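Local coordinates for glycoside Hydrolase (Bacteroides uniformis, PDB 5TA0), which probably hydrolyses agarose chains as an endo-acting glycoside hydrolase of a gut symbiont, and is held here as a variant bound to the oligosaccharide neoagarooctaose, at residues Lys96-Pro99 with Ala105-Asp108; Ser143-Asp148 with Glu174-Tyr179; Ala248-Glu253 with Met293-Ser298; Ser298-Thr303 with Leu354-Glu359. One frame throughout, in Å; residues are numbered along the deposited sequence. Where two conformers were deposited one is given.

Contact 1 (Lys96-Pro99 with Ala105-Asp108)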
loop_
_atom_site.group_PDB
_atom_site.type_symbol
_atom_site.label_atom_id
_atom_site.label_comp_id
_atom_site.label_asym_id
_atom_site.label_seq_id
_atom_site.Cartn_x
_atom_site.Cartn_y
_atom_site.Cartn_z
ATOM N N LYS A 96 2.529 -23.641 26.616
ATOM C CA LYS A 96 3.014 -23.701 27.972
ATOM C C LYS A 96 4.362 -22.983 28.082
ATOM O O LYS A 96 5.072 -22.793 27.075
ATOM C CB LYS A 96 3.115 -25.147 28.437
ATOM C CG LYS A 96 1.727 -25.743 28.669
ATOM C CD LYS A 96 1.722 -27.261 28.775
ATOM C CE LYS A 96 2.370 -27.753 30.063
ATOM N NZ LYS A 96 1.694 -27.431 31.344
ATOM N N GLU A 97 4.684 -22.593 29.309
ATOM C CA GLU A 97 5.937 -21.923 29.637
ATOM C C GLU A 97 7.066 -22.911 29.821
ATOM O O GLU A 97 6.872 -24.005 30.370
ATOM C CB GLU A 97 5.742 -21.130 30.933
ATOM C CG GLU A 97 6.831 -20.117 31.244
ATOM C CD GLU A 97 6.600 -19.356 32.521
ATOM O OE1 GLU A 97 5.878 -19.852 33.401
ATOM O OE2 GLU A 97 7.128 -18.236 32.646
ATOM N N ASP A 98 8.263 -22.530 29.413
ATOM C CA ASP A 98 9.448 -23.349 29.604
ATOM C C ASP A 98 9.725 -23.464 31.118
ATOM O O ASP A 98 10.018 -22.467 31.755
ATOM C CB ASP A 98 10.649 -22.672 28.896
ATOM C CG ASP A 98 11.900 -23.547 28.830
ATOM O OD1 ASP A 98 12.032 -24.469 29.666
ATOM O OD2 ASP A 98 12.748 -23.290 27.930
ATOM N N PRO A 99 9.707 -24.681 31.688
ATOM C CA PRO A 99 9.991 -24.782 33.123
ATOM C C PRO A 99 11.417 -24.396 33.513
ATOM O O PRO A 99 11.652 -24.130 34.691
ATOM C CB PRO A 99 9.720 -26.272 33.421
ATOM C CG PRO A 99 9.934 -26.955 32.129
ATOM C CD PRO A 99 9.476 -26.001 31.068
ATOM N N ALA A 105 8.378 -19.358 25.960
ATOM C CA ALA A 105 7.533 -20.490 25.502
ATOM C C ALA A 105 8.323 -21.795 25.595
ATOM O O ALA A 105 9.505 -21.860 25.222
ATOM C CB ALA A 105 7.060 -20.267 24.068
ATOM N N ASP A 106 7.666 -22.834 26.082
ATOM C CA ASP A 106 8.304 -24.147 26.156
ATOM C C ASP A 106 8.588 -24.687 24.756
ATOM O O ASP A 106 7.655 -24.851 23.984
ATOM C CB ASP A 106 7.411 -25.117 26.892
ATOM C CG ASP A 106 8.073 -26.457 27.086
ATOM O OD1 ASP A 106 9.169 -26.487 27.719
ATOM O OD2 ASP A 106 7.531 -27.444 26.541
ATOM N N PRO A 107 9.866 -24.980 24.431
ATOM C CA PRO A 107 10.105 -25.462 23.059
ATOM C C PRO A 107 9.362 -26.720 22.699
ATOM O O PRO A 107 8.908 -26.855 21.560
ATOM C CB PRO A 107 11.624 -25.647 23.022
ATOM C CG PRO A 107 12.154 -24.668 24.016
ATOM C CD PRO A 107 11.124 -24.642 25.113
ATOM N N ASP A 108 9.201 -27.651 23.635
ATOM C CA ASP A 108 8.488 -28.903 23.332
ATOM C C ASP A 108 7.007 -28.672 23.092
ATOM O O ASP A 108 6.436 -29.194 22.140
ATOM C CB ASP A 108 8.651 -29.906 24.478
ATOM C CG ASP A 108 10.053 -30.420 24.621
ATOM O OD1 ASP A 108 10.752 -30.654 23.616
ATOM O OD2 ASP A 108 10.467 -30.634 25.779
#
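Asp106, the N-cap of helix 107-123, packs against the backbone of Lys96-Pro99, so that the loop between two helices is pinched shut just where the second one begins. The clamp is a single beta bridge between Glu97 and Ala105, whose CA atoms lie 4.7 Å apart. Its cross-link within the pair of segments is the bond from Asp106 N to Lys96 O at 2.8 Å; just beyond, the backbones of Asp98 and Phe104 are also hydrogen-bonded.

Asp106 buries the most surface. Its CB sits 3.3 Å from Lys96 O, and with CG anti to the backbone N (chi1 -176°) the carboxylate swings past Asp98. OD1 then lies 3.4 Å from Pro99 CD, while OD2 accepts the backbone N of Asp109 in the first turn, the classic N-cap bond.

Asp98 crosses Asp106 at about a right angle, the two carboxylate planes standing 79° apart. Asp98 OD1 and Asp106 OD1, like charges, lie 4.0 Å apart, not in contact, and the repulsion is probably offset by the other partners: Asp98 OD2 forms a salt bridge with Arg101 NE, and Asp98 OD1 accepts the backbone N of Glu100. Lys96 contributes mainly backbone, its amine leading away. The other oxygen of Asp98 approaches the ring that opens the helix, with Asp98 OD2 3.5 Å from Pro107 CD.

Contact 2 (Ser143-Asp148 with Glu174-Tyr179)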
loop_
_atom_site.group_PDB
_atom_site.type_symbol
_atom_site.label_atom_id
_atom_site.label_comp_id
_atom_site.label_asym_id
_atom_site.label_seq_id
_atom_site.Cartn_x
_atom_site.Cartn_y
_atom_site.Cartn_z
ATOM N N SER A 143 -0.614 -7.979 21.145
ATOM C CA SER A 143 -0.699 -8.642 22.449
ATOM C C SER A 143 -0.987 -10.115 22.258
ATOM O O SER A 143 -1.810 -10.451 21.425
ATOM C CB SER A 143 -1.840 -8.010 23.234
ATOM O OG SER A 143 -1.896 -8.522 24.544
ATOM N N PRO A 144 -0.345 -11.022 23.008
ATOM C CA PRO A 144 0.601 -10.748 24.080
ATOM C C PRO A 144 2.073 -10.756 23.633
ATOM O O PRO A 144 2.971 -10.808 24.452
ATOM C CB PRO A 144 0.288 -11.886 25.063
ATOM C CG PRO A 144 -0.079 -13.016 24.177
ATOM C CD PRO A 144 -0.748 -12.439 22.969
ATOM N N PHE A 145 2.318 -10.675 22.327
ATOM C CA PHE A 145 3.682 -10.746 21.760
ATOM C C PHE A 145 4.608 -9.647 22.285
ATOM O O PHE A 145 5.780 -9.919 22.578
ATOM C CB PHE A 145 3.597 -10.702 20.217
ATOM C CG PHE A 145 4.924 -10.889 19.516
ATOM C CD1 PHE A 145 5.571 -12.106 19.533
ATOM C CD2 PHE A 145 5.515 -9.844 18.849
ATOM C CE1 PHE A 145 6.773 -12.289 18.858
ATOM C CE2 PHE A 145 6.722 -10.026 18.175
ATOM C CZ PHE A 145 7.351 -11.243 18.188
ATOM N N TYR A 146 4.124 -8.407 22.401
ATOM C CA TYR A 146 4.966 -7.329 22.931
ATOM C C TYR A 146 5.110 -7.547 24.445
ATOM O O TYR A 146 4.114 -7.674 25.124
ATOM C CB TYR A 146 4.400 -5.944 22.697
ATOM C CG TYR A 146 5.402 -4.846 22.937
ATOM C CD1 TYR A 146 6.522 -4.719 22.128
ATOM C CD2 TYR A 146 5.267 -3.935 23.979
ATOM C CE1 TYR A 146 7.446 -3.702 22.324
ATOM C CE2 TYR A 146 6.187 -2.908 24.157
ATOM C CZ TYR A 146 7.277 -2.809 23.326
ATOM O OH TYR A 146 8.213 -1.809 23.485
ATOM N N PRO A 147 6.348 -7.639 24.940
ATOM C CA PRO A 147 6.520 -8.094 26.328
ATOM C C PRO A 147 6.367 -6.961 27.333
ATOM O O PRO A 147 7.354 -6.425 27.833
ATOM C CB PRO A 147 7.914 -8.739 26.307
ATOM C CG PRO A 147 8.639 -8.040 25.216
ATOM C CD PRO A 147 7.624 -7.624 24.202
ATOM N N ASP A 148 5.108 -6.602 27.602
ATOM C CA ASP A 148 4.730 -5.535 28.540
ATOM C C ASP A 148 4.130 -6.084 29.832
ATOM O O ASP A 148 3.523 -5.341 30.592
ATOM C CB ASP A 148 3.754 -4.563 27.874
ATOM C CG ASP A 148 2.440 -5.212 27.476
ATOM O OD1 ASP A 148 1.604 -4.536 26.836
ATOM O OD2 ASP A 148 2.211 -6.412 27.754
ATOM N N GLU A 174 12.425 -15.619 20.060
ATOM C CA GLU A 174 12.609 -17.062 20.033
ATOM C C GLU A 174 11.285 -17.747 19.737
ATOM O O GLU A 174 11.235 -18.681 18.944
ATOM C CB GLU A 174 13.210 -17.584 21.330
ATOM C CG GLU A 174 13.389 -19.082 21.300
ATOM C CD GLU A 174 13.990 -19.679 22.550
ATOM O OE1 GLU A 174 13.523 -20.774 22.920
ATOM O OE2 GLU A 174 14.953 -19.119 23.104
ATOM N N PHE A 175 10.204 -17.300 20.386
ATOM C CA PHE A 175 8.892 -17.840 20.063
ATOM C C PHE A 175 8.642 -17.729 18.550
ATOM O O PHE A 175 8.194 -18.681 17.898
ATOM C CB PHE A 175 7.776 -17.114 20.858
ATOM C CG PHE A 175 6.414 -17.339 20.258
ATOM C CD1 PHE A 175 5.736 -18.553 20.435
ATOM C CD2 PHE A 175 5.841 -16.385 19.441
ATOM C CE1 PHE A 175 4.532 -18.781 19.785
ATOM C CE2 PHE A 175 4.645 -16.630 18.798
ATOM C CZ PHE A 175 3.990 -17.808 18.984
ATOM N N TYR A 176 8.848 -16.533 18.006
ATOM C CA TYR A 176 8.520 -16.309 16.585
ATOM C C TYR A 176 9.378 -17.181 15.669
ATOM O O TYR A 176 8.881 -17.815 14.728
ATOM C CB TYR A 176 8.694 -14.828 16.267
ATOM C CG TYR A 176 8.034 -14.275 15.020
ATOM C CD1 TYR A 176 7.080 -14.977 14.258
ATOM C CD2 TYR A 176 8.325 -12.971 14.625
ATOM C CE1 TYR A 176 6.446 -14.386 13.169
ATOM C CE2 TYR A 176 7.682 -12.381 13.543
ATOM C CZ TYR A 176 6.758 -13.095 12.810
ATOM O OH TYR A 176 6.092 -12.562 11.735
ATOM N N GLY A 177 10.682 -17.213 15.933
ATOM C CA GLY A 177 11.582 -18.045 15.112
ATOM C C GLY A 177 11.240 -19.529 15.209
ATOM O O GLY A 177 11.208 -20.222 14.192
ATOM N N ARG A 178 10.965 -20.021 16.411
ATOM C CA ARG A 178 10.613 -21.440 16.577
ATOM C C ARG A 178 9.283 -21.739 15.912
ATOM O O ARG A 178 9.114 -22.765 15.275
ATOM C CB ARG A 178 10.579 -21.852 18.034
ATOM C CG ARG A 178 11.936 -21.940 18.710
ATOM C CD ARG A 178 11.741 -22.443 20.128
ATOM N NE ARG A 178 13.012 -22.656 20.794
ATOM C CZ ARG A 178 13.818 -23.685 20.577
ATOM N NH1 ARG A 178 13.462 -24.649 19.761
ATOM N NH2 ARG A 178 14.999 -23.724 21.200
ATOM N N TYR A 179 8.315 -20.838 16.049
ATOM C CA TYR A 179 7.019 -21.045 15.416
ATOM C C TYR A 179 7.187 -21.275 13.916
ATOM O O TYR A 179 6.611 -22.218 13.333
ATOM C CB TYR A 179 6.110 -19.811 15.651
ATOM C CG TYR A 179 4.759 -19.940 14.992
ATOM C CD1 TYR A 179 4.565 -19.509 13.686
ATOM C CD2 TYR A 179 3.710 -20.537 15.662
ATOM C CE1 TYR A 179 3.344 -19.684 13.047
ATOM C CE2 TYR A 179 2.462 -20.675 15.061
ATOM C CZ TYR A 179 2.289 -20.267 13.754
ATOM O OH TYR A 179 1.081 -20.414 13.125
#
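Phe145 reaches out of its loop to touch two neighbours on helix 170-183, Phe175 and Tyr176, in a buried, wholly apolar meeting. Against Phe175 the two rings come rim to rim, each near the plane of the other, with Phe145 CE1 4.2 Å from Phe175 CD2. Against Tyr176 the approach is oblique: Phe145 CZ lies 4.1 Å from Tyr176 CD2, the ring planes are 77° apart and the centroids are separated by 5.7 Å. Tyr176 CB adds a further touch, 4.1 Å from Phe145 CE1. The CG of Phe145, anti to its amide nitrogen (chi1 -175°), carries the ring across a backbone gap whose shortest CA-CA distance, Phe145 to Phe175, is 9.0 Å.

A second shell positions these rings. Phe145 follows Pro144, whose preceding peptide bond is cis, and its carbonyl O accepts a hydrogen bond from Ser172 OG at the start of the same helix. Tyr176 is pinned at its far end by the bond between its OH and Glu199 O, and it also touches Ile88 of helix 86-94 and Ile229 of helix 219-236. Asn140, at the end of strand 134-140, touches all three aromatic side chains. Strand, following loop and returning helix thus close on a shared hydrophobic core, the arrangement of a beta-alpha unit in an alpha/beta barrel.

Contact 3 (Ala248-Glu253 with Met293-Ser298). With AAL (3,6-anhydro-alpha-L-galactopyranose), chain C; GAL (beta-D-galactopyranose), chain B; EDO (1,2-ethanediol), chain U.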
loop_
_atom_site.group_PDB
_atom_site.type_symbol
_atom_site.label_atom_id
_atom_site.label_comp_id
_atom_site.label_asym_id
_atom_site.label_seq_id
_atom_site.Cartn_x
_atom_site.Cartn_y
_atom_site.Cartn_z
ATOM N N ALA A 248 0.320 2.090 12.098
ATOM C CA ALA A 248 -1.121 2.318 11.964
ATOM C C ALA A 248 -1.458 3.593 11.217
ATOM O O ALA A 248 -2.344 3.571 10.340
ATOM C CB ALA A 248 -1.803 2.330 13.333
ATOM N N PHE A 249 -0.757 4.681 11.567
ATOM C CA PHE A 249 -1.084 6.031 11.095
ATOM C C PHE A 249 0.200 6.822 10.924
ATOM O O PHE A 249 0.624 7.522 11.829
ATOM C CB PHE A 249 -2.032 6.746 12.092
ATOM C CG PHE A 249 -3.333 6.038 12.279
ATOM C CD1 PHE A 249 -4.247 5.959 11.247
ATOM C CD2 PHE A 249 -3.607 5.339 13.469
ATOM C CE1 PHE A 249 -5.435 5.243 11.394
ATOM C CE2 PHE A 249 -4.800 4.633 13.610
ATOM C CZ PHE A 249 -5.712 4.579 12.568
ATOM N N PRO A 250 0.884 6.669 9.767
ATOM C CA PRO A 250 2.150 7.378 9.516
ATOM C C PRO A 250 1.852 8.824 9.181
ATOM O O PRO A 250 1.467 9.127 8.047
ATOM C CB PRO A 250 2.782 6.599 8.324
ATOM C CG PRO A 250 1.622 6.021 7.632
ATOM C CD PRO A 250 0.551 5.740 8.665
ATOM N N ASP A 251 1.954 9.685 10.193
ATOM C CA ASP A 251 1.472 11.067 10.164
ATOM C C ASP A 251 2.626 12.020 10.470
ATOM O O ASP A 251 2.727 12.603 11.559
ATOM C CB ASP A 251 0.335 11.237 11.181
ATOM C CG ASP A 251 -0.916 10.423 10.842
ATOM O OD1 ASP A 251 -1.031 9.917 9.722
ATOM O OD2 ASP A 251 -1.822 10.329 11.707
ATOM N N PHE A 252 3.503 12.206 9.500
ATOM C CA PHE A 252 4.844 12.704 9.777
ATOM C C PHE A 252 4.900 14.175 10.181
ATOM O O PHE A 252 5.799 14.581 10.949
ATOM C CB PHE A 252 5.728 12.479 8.558
ATOM C CG PHE A 252 5.959 11.025 8.209
ATOM C CD1 PHE A 252 5.670 9.981 9.086
ATOM C CD2 PHE A 252 6.493 10.726 6.963
ATOM C CE1 PHE A 252 5.953 8.683 8.744
ATOM C CE2 PHE A 252 6.761 9.418 6.623
ATOM C CZ PHE A 252 6.479 8.396 7.501
ATOM N N GLU A 253 3.954 14.959 9.684
ATOM C CA GLU A 253 3.973 16.408 9.869
ATOM C C GLU A 253 3.512 16.805 11.257
ATOM O O GLU A 253 3.697 17.965 11.665
ATOM C CB GLU A 253 3.132 17.112 8.803
ATOM C CG GLU A 253 1.640 17.186 9.041
ATOM C CD GLU A 253 0.882 15.891 8.842
ATOM O OE1 GLU A 253 1.478 14.831 8.546
ATOM O OE2 GLU A 253 -0.359 15.922 8.944
ATOM N N MET A 293 -10.559 13.437 5.446
ATOM C CA MET A 293 -9.109 13.595 5.564
ATOM C C MET A 293 -8.428 12.478 4.787
ATOM O O MET A 293 -8.377 11.319 5.225
ATOM C CB MET A 293 -8.675 13.586 7.024
ATOM C CG MET A 293 -9.203 14.792 7.781
ATOM S SD MET A 293 -9.022 14.654 9.559
ATOM C CE MET A 293 -10.376 13.540 9.855
ATOM N N TYR A 294 -7.941 12.833 3.606
ATOM C CA TYR A 294 -7.417 11.857 2.645
ATOM C C TYR A 294 -5.912 11.745 2.651
ATOM O O TYR A 294 -5.190 12.728 2.870
ATOM C CB TYR A 294 -7.890 12.212 1.239
ATOM C CG TYR A 294 -9.378 11.962 1.095
ATOM C CD1 TYR A 294 -9.891 10.674 1.168
ATOM C CD2 TYR A 294 -10.287 13.003 0.956
ATOM C CE1 TYR A 294 -11.239 10.429 1.088
ATOM C CE2 TYR A 294 -11.637 12.751 0.867
ATOM C CZ TYR A 294 -12.118 11.479 0.929
ATOM O OH TYR A 294 -13.456 11.205 0.842
ATOM N N ARG A 295 -5.452 10.518 2.432
ATOM C CA ARG A 295 -4.076 10.234 2.061
ATOM C C ARG A 295 -3.940 10.151 0.531
ATOM O O ARG A 295 -2.914 10.573 -0.031
ATOM C CB ARG A 295 -3.627 8.926 2.683
ATOM C CG ARG A 295 -3.646 8.932 4.204
ATOM C CD ARG A 295 -3.053 7.664 4.776
ATOM N NE ARG A 295 -3.156 7.648 6.226
ATOM C CZ ARG A 295 -2.235 8.083 7.084
ATOM N NH1 ARG A 295 -1.056 8.558 6.683
ATOM N NH2 ARG A 295 -2.513 8.028 8.381
ATOM N N LYS A 296 -4.928 9.543 -0.138
ATOM C CA LYS A 296 -4.876 9.443 -1.585
ATOM C C LYS A 296 -4.633 10.823 -2.179
ATOM O O LYS A 296 -5.121 11.846 -1.660
ATOM C CB LYS A 296 -6.112 8.785 -2.176
ATOM C CG LYS A 296 -7.461 9.500 -1.974
ATOM C CD LYS A 296 -8.556 8.637 -2.590
ATOM C CE LYS A 296 -9.961 9.126 -2.315
ATOM N NZ LYS A 296 -10.432 10.117 -3.324
ATOM N N GLY A 297 -3.811 10.864 -3.215
ATOM C CA GLY A 297 -3.294 12.118 -3.739
ATOM C C GLY A 297 -1.973 12.506 -3.143
ATOM O O GLY A 297 -1.147 11.643 -2.826
ATOM N N SER A 298 -1.724 13.813 -3.005
ATOM C CA SER A 298 -0.395 14.293 -2.685
ATOM C C SER A 298 0.116 13.929 -1.289
ATOM O O SER A 298 1.334 13.914 -1.063
ATOM C CB SER A 298 -0.274 15.814 -2.876
ATOM O OG SER A 298 -0.882 16.562 -1.810
HETATM C C1 AAL C . -8.624 2.584 15.310
HETATM C C2 AAL C . -9.334 1.263 15.603
HETATM C C3 AAL C . -8.350 0.142 15.384
HETATM C C4 AAL C . -7.846 0.131 13.968
HETATM C C5 AAL C . -6.946 1.332 14.038
HETATM C C6 AAL C . -6.191 1.075 15.320
HETATM O O2 AAL C . -10.464 1.084 14.738
HETATM O O3 AAL C . -7.165 0.414 16.158
HETATM O O4 AAL C . -7.056 -1.021 13.782
HETATM O O5 AAL C . -7.787 2.484 14.145
HETATM C C1 GAL B . -10.447 7.030 16.271
HETATM C C2 GAL B . -10.648 5.585 15.865
HETATM C C3 GAL B . -9.314 4.867 15.678
HETATM C C4 GAL B . -8.387 5.679 14.783
HETATM C C5 GAL B . -8.261 7.094 15.329
HETATM C C6 GAL B . -7.293 7.929 14.515
HETATM O O1 GAL B . -11.695 7.748 16.329
HETATM O O2 GAL B . -11.381 4.876 16.861
HETATM O O3 GAL B . -9.635 3.581 15.140
HETATM O O4 GAL B . -8.896 5.743 13.442
HETATM O O5 GAL B . -9.572 7.678 15.333
HETATM O O6 GAL B . -7.176 9.235 15.083
HETATM C C1 EDO U . -5.000 12.057 5.938
HETATM O O1 EDO U . -3.606 12.266 5.950
HETATM C C2 EDO U . -5.435 11.439 7.239
HETATM O O2 EDO U . -6.193 10.312 6.883
#
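Phe249 and Arg295 present two flat groups whose planes are 24° apart, and the ring turns its edge to the guanidinium, with CD1 3.9 Å from Arg295 NH2. One face of the ring carries a galactose of the bound agarose oligosaccharide, its C6 4.1 Å above the plane and shifted toward the rim. The neighbouring anhydrogalactose comes to the edge instead, where its O5 lies 3.3 Å from Phe249 CZ. Phe249 is thus a wall of the glycan pocket, with an arginine behind it.

The guanidinium has Pro250 CD over one face and acceptors at its rim. NH1 donates to Pro250 O at 2.9 Å, nearly in the guanidinium plane but well above the plane of the carbonyl. Arg295 NH2 makes the salt bridge, 2.8 Å to Asp251 OD1, using the syn lone pair at an N-H...O angle of 142°; a weak bond from NH1 reaches the same oxygen. NE is taken by Tyr283 O, which should hold the group's rotation. An extended chain from CG to NE gives Arg295 this reach.

Beside it, an ethanediol, probably from the crystallisation liquor, donates to Met293 O. Through the Arg295 bonds the loop after strand 242-247 is moored to the segment leading into helix 298-315: Pro250 and Arg295 both touch Leu282 of strand 277-285, and Pro250 also touches Thr303 on the helix.

Contact 4 (Ser298-Thr303 with Leu354-Glu359). With EDO (1,2-ethanediol), chain U.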
loop_
_atom_site.group_PDB
_atom_site.type_symbol
_atom_site.label_atom_id
_atom_site.label_comp_id
_atom_site.label_asym_id
_atom_site.label_seq_id
_atom_site.Cartn_x
_atom_site.Cartn_y
_atom_site.Cartn_z
ATOM N N SER A 298 -1.724 13.813 -3.005
ATOM C CA SER A 298 -0.395 14.293 -2.685
ATOM C C SER A 298 0.116 13.929 -1.289
ATOM O O SER A 298 1.334 13.914 -1.063
ATOM C CB SER A 298 -0.274 15.814 -2.876
ATOM O OG SER A 298 -0.882 16.562 -1.810
ATOM N N ASN A 299 -0.806 13.724 -0.345
ATOM C CA ASN A 299 -0.391 13.408 1.042
ATOM C C ASN A 299 0.429 12.103 1.126
ATOM O O ASN A 299 1.542 12.108 1.631
ATOM C CB ASN A 299 -1.629 13.395 1.947
ATOM C CG ASN A 299 -1.325 13.028 3.385
ATOM O OD1 ASN A 299 -1.644 11.926 3.832
ATOM N ND2 ASN A 299 -0.668 13.918 4.108
ATOM N N MET A 300 -0.102 10.998 0.614
ATOM C CA MET A 300 0.661 9.741 0.658
ATOM C C MET A 300 1.936 9.798 -0.178
ATOM O O MET A 300 2.920 9.142 0.153
ATOM C CB MET A 300 -0.210 8.538 0.282
ATOM C CG MET A 300 -0.666 8.476 -1.146
ATOM S SD MET A 300 -1.872 7.178 -1.476
ATOM C CE MET A 300 -0.841 5.726 -1.548
ATOM N N GLU A 301 1.945 10.632 -1.208
ATOM C CA GLU A 301 3.184 10.839 -1.953
ATOM C C GLU A 301 4.286 11.430 -1.048
ATOM O O GLU A 301 5.459 11.067 -1.133
ATOM C CB GLU A 301 2.943 11.767 -3.155
ATOM C CG GLU A 301 2.064 11.189 -4.257
ATOM C CD GLU A 301 2.662 9.964 -4.914
ATOM O OE1 GLU A 301 3.863 9.981 -5.239
ATOM O OE2 GLU A 301 1.930 8.972 -5.063
ATOM N N ALA A 302 3.888 12.358 -0.175
ATOM C CA ALA A 302 4.816 12.979 0.769
ATOM C C ALA A 302 5.305 11.975 1.820
ATOM O O ALA A 302 6.483 11.952 2.141
ATOM C CB ALA A 302 4.177 14.190 1.426
ATOM N N THR A 303 4.378 11.174 2.339
ATOM C CA THR A 303 4.742 10.147 3.307
ATOM C C THR A 303 5.804 9.211 2.729
ATOM O O THR A 303 6.855 8.981 3.318
ATOM C CB THR A 303 3.496 9.339 3.693
ATOM O OG1 THR A 303 2.473 10.249 4.140
ATOM C CG2 THR A 303 3.791 8.324 4.759
ATOM N N LEU A 354 -3.929 2.111 -5.016
ATOM C CA LEU A 354 -3.309 1.132 -5.899
ATOM C C LEU A 354 -2.581 1.796 -7.046
ATOM O O LEU A 354 -1.441 1.461 -7.327
ATOM C CB LEU A 354 -4.330 0.147 -6.432
ATOM C CG LEU A 354 -3.827 -0.799 -7.532
ATOM C CD1 LEU A 354 -2.595 -1.594 -7.105
ATOM C CD2 LEU A 354 -4.927 -1.767 -7.922
ATOM N N MET A 355 -3.231 2.735 -7.720
ATOM C CA MET A 355 -2.557 3.434 -8.825
ATOM C C MET A 355 -1.248 4.098 -8.358
ATOM O O MET A 355 -0.214 4.059 -9.048
ATOM C CB MET A 355 -3.494 4.483 -9.434
ATOM C CG MET A 355 -4.686 3.882 -10.161
ATOM S SD MET A 355 -4.276 3.135 -11.727
ATOM C CE MET A 355 -4.108 4.558 -12.827
ATOM N N GLN A 356 -1.272 4.686 -7.168
ATOM C CA GLN A 356 -0.087 5.361 -6.632
ATOM C C GLN A 356 0.994 4.358 -6.268
ATOM O O GLN A 356 2.160 4.606 -6.565
ATOM C CB GLN A 356 -0.455 6.290 -5.474
ATOM C CG GLN A 356 -1.428 7.383 -5.954
ATOM C CD GLN A 356 -1.803 8.426 -4.942
ATOM O OE1 GLN A 356 -2.999 8.627 -4.649
ATOM N NE2 GLN A 356 -0.809 9.146 -4.441
ATOM N N PHE A 357 0.629 3.178 -5.769
ATOM C CA PHE A 357 1.645 2.142 -5.488
ATOM C C PHE A 357 2.242 1.595 -6.785
ATOM O O PHE A 357 3.460 1.354 -6.841
ATOM C CB PHE A 357 1.075 0.981 -4.671
ATOM C CG PHE A 357 0.478 1.396 -3.338
ATOM C CD1 PHE A 357 1.100 2.345 -2.503
ATOM C CD2 PHE A 357 -0.701 0.815 -2.923
ATOM C CE1 PHE A 357 0.539 2.706 -1.287
ATOM C CE2 PHE A 357 -1.240 1.156 -1.720
ATOM C CZ PHE A 357 -0.641 2.108 -0.913
ATOM N N MET A 358 1.423 1.493 -7.817
ATOM C CA MET A 358 1.896 1.011 -9.138
ATOM C C MET A 358 2.958 1.953 -9.701
ATOM O O MET A 358 3.883 1.496 -10.400
ATOM C CB MET A 358 0.707 0.867 -10.086
ATOM C CG MET A 358 -0.142 -0.362 -9.798
ATOM S SD MET A 358 -1.841 -0.306 -10.447
ATOM C CE MET A 358 -1.515 -0.301 -12.199
ATOM N N GLU A 359 2.867 3.243 -9.404
ATOM C CA GLU A 359 3.886 4.203 -9.829
ATOM C C GLU A 359 5.234 3.973 -9.181
ATOM O O GLU A 359 6.207 4.526 -9.683
ATOM C CB GLU A 359 3.494 5.639 -9.530
ATOM C CG GLU A 359 2.315 6.141 -10.287
ATOM C CD GLU A 359 1.948 7.550 -9.898
ATOM O OE1 GLU A 359 2.854 8.408 -9.780
ATOM O OE2 GLU A 359 0.752 7.778 -9.726
HETATM C C1 EDO U . -5.000 12.057 5.938
HETATM O O1 EDO U . -3.606 12.266 5.950
HETATM C C2 EDO U . -5.435 11.439 7.239
HETATM O O2 EDO U . -6.193 10.312 6.883
HETATM O O HOH W 1 3.547 6.853 -5.749
HETATM O O HOH W 2 4.874 9.040 -7.637
#
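Two helices of the alpha/beta barrel, 298-315 and 340-358, meet through Met300 and Glu301 on one and Gln356 and Phe357 on the other; their local axes approach to 11.0 Å at 38°. Such a separation is spanned by long side chains. The straight bond from Gln356 NE2 to Glu301 OE2, 2.8 Å, lies in the amide plane and uses the anti lone pair, with carboxylate and amide nearly coplanar. Glu301 gets there by folding at chi2 (-63°), while Gln356 stays extended beyond CG.

The other end of that amide is gripped too: Gln356 OE1 accepts the N of Gly297, just before helix 298-315, which fixes the flip. Met300 crosses the Gln356 side chain at a slant, its CG 3.4 Å from Gln356 NE2, then bends to set CE tightly against Phe357 CE1 at 3.3 Å. Glu301 OE1 forms salt bridges with Arg563 and Arg360, which probably offsets its buried charge. One water lies 2.8 Å from both Glu301 OE2 and Gln356 O, and a second lies between Glu301 OE1 and Glu359 OE1, within hydrogen-bonding distance of both. A buried amide-carboxylate bond beside a methionine-phenylalanine touch here joins consecutive outer helices of the barrel.

In the fold
The four contacts fall into two pairs. Contacts 1 and 2 have centres 12 Å apart and touch where Pro107 CB meets Arg178 CZ at 3.8 Å, and where Ala105 packs on Phe175. Contacts 3 and 4, with centres 10 Å apart, share Ser298; Arg295 O lies 2.9 Å from Met300 N, a probable hydrogen bond, and one ethanediol joins both. About 45 Å separates the centres of contacts 1 and 4. The bound glycan lies between the pairs: contact 3 touches it directly, whereas the side chain of Phe145 in contact 2 stays about 11 Å from an anhydrogalactose. The contacts therefore range from pocket wall to outlying loop.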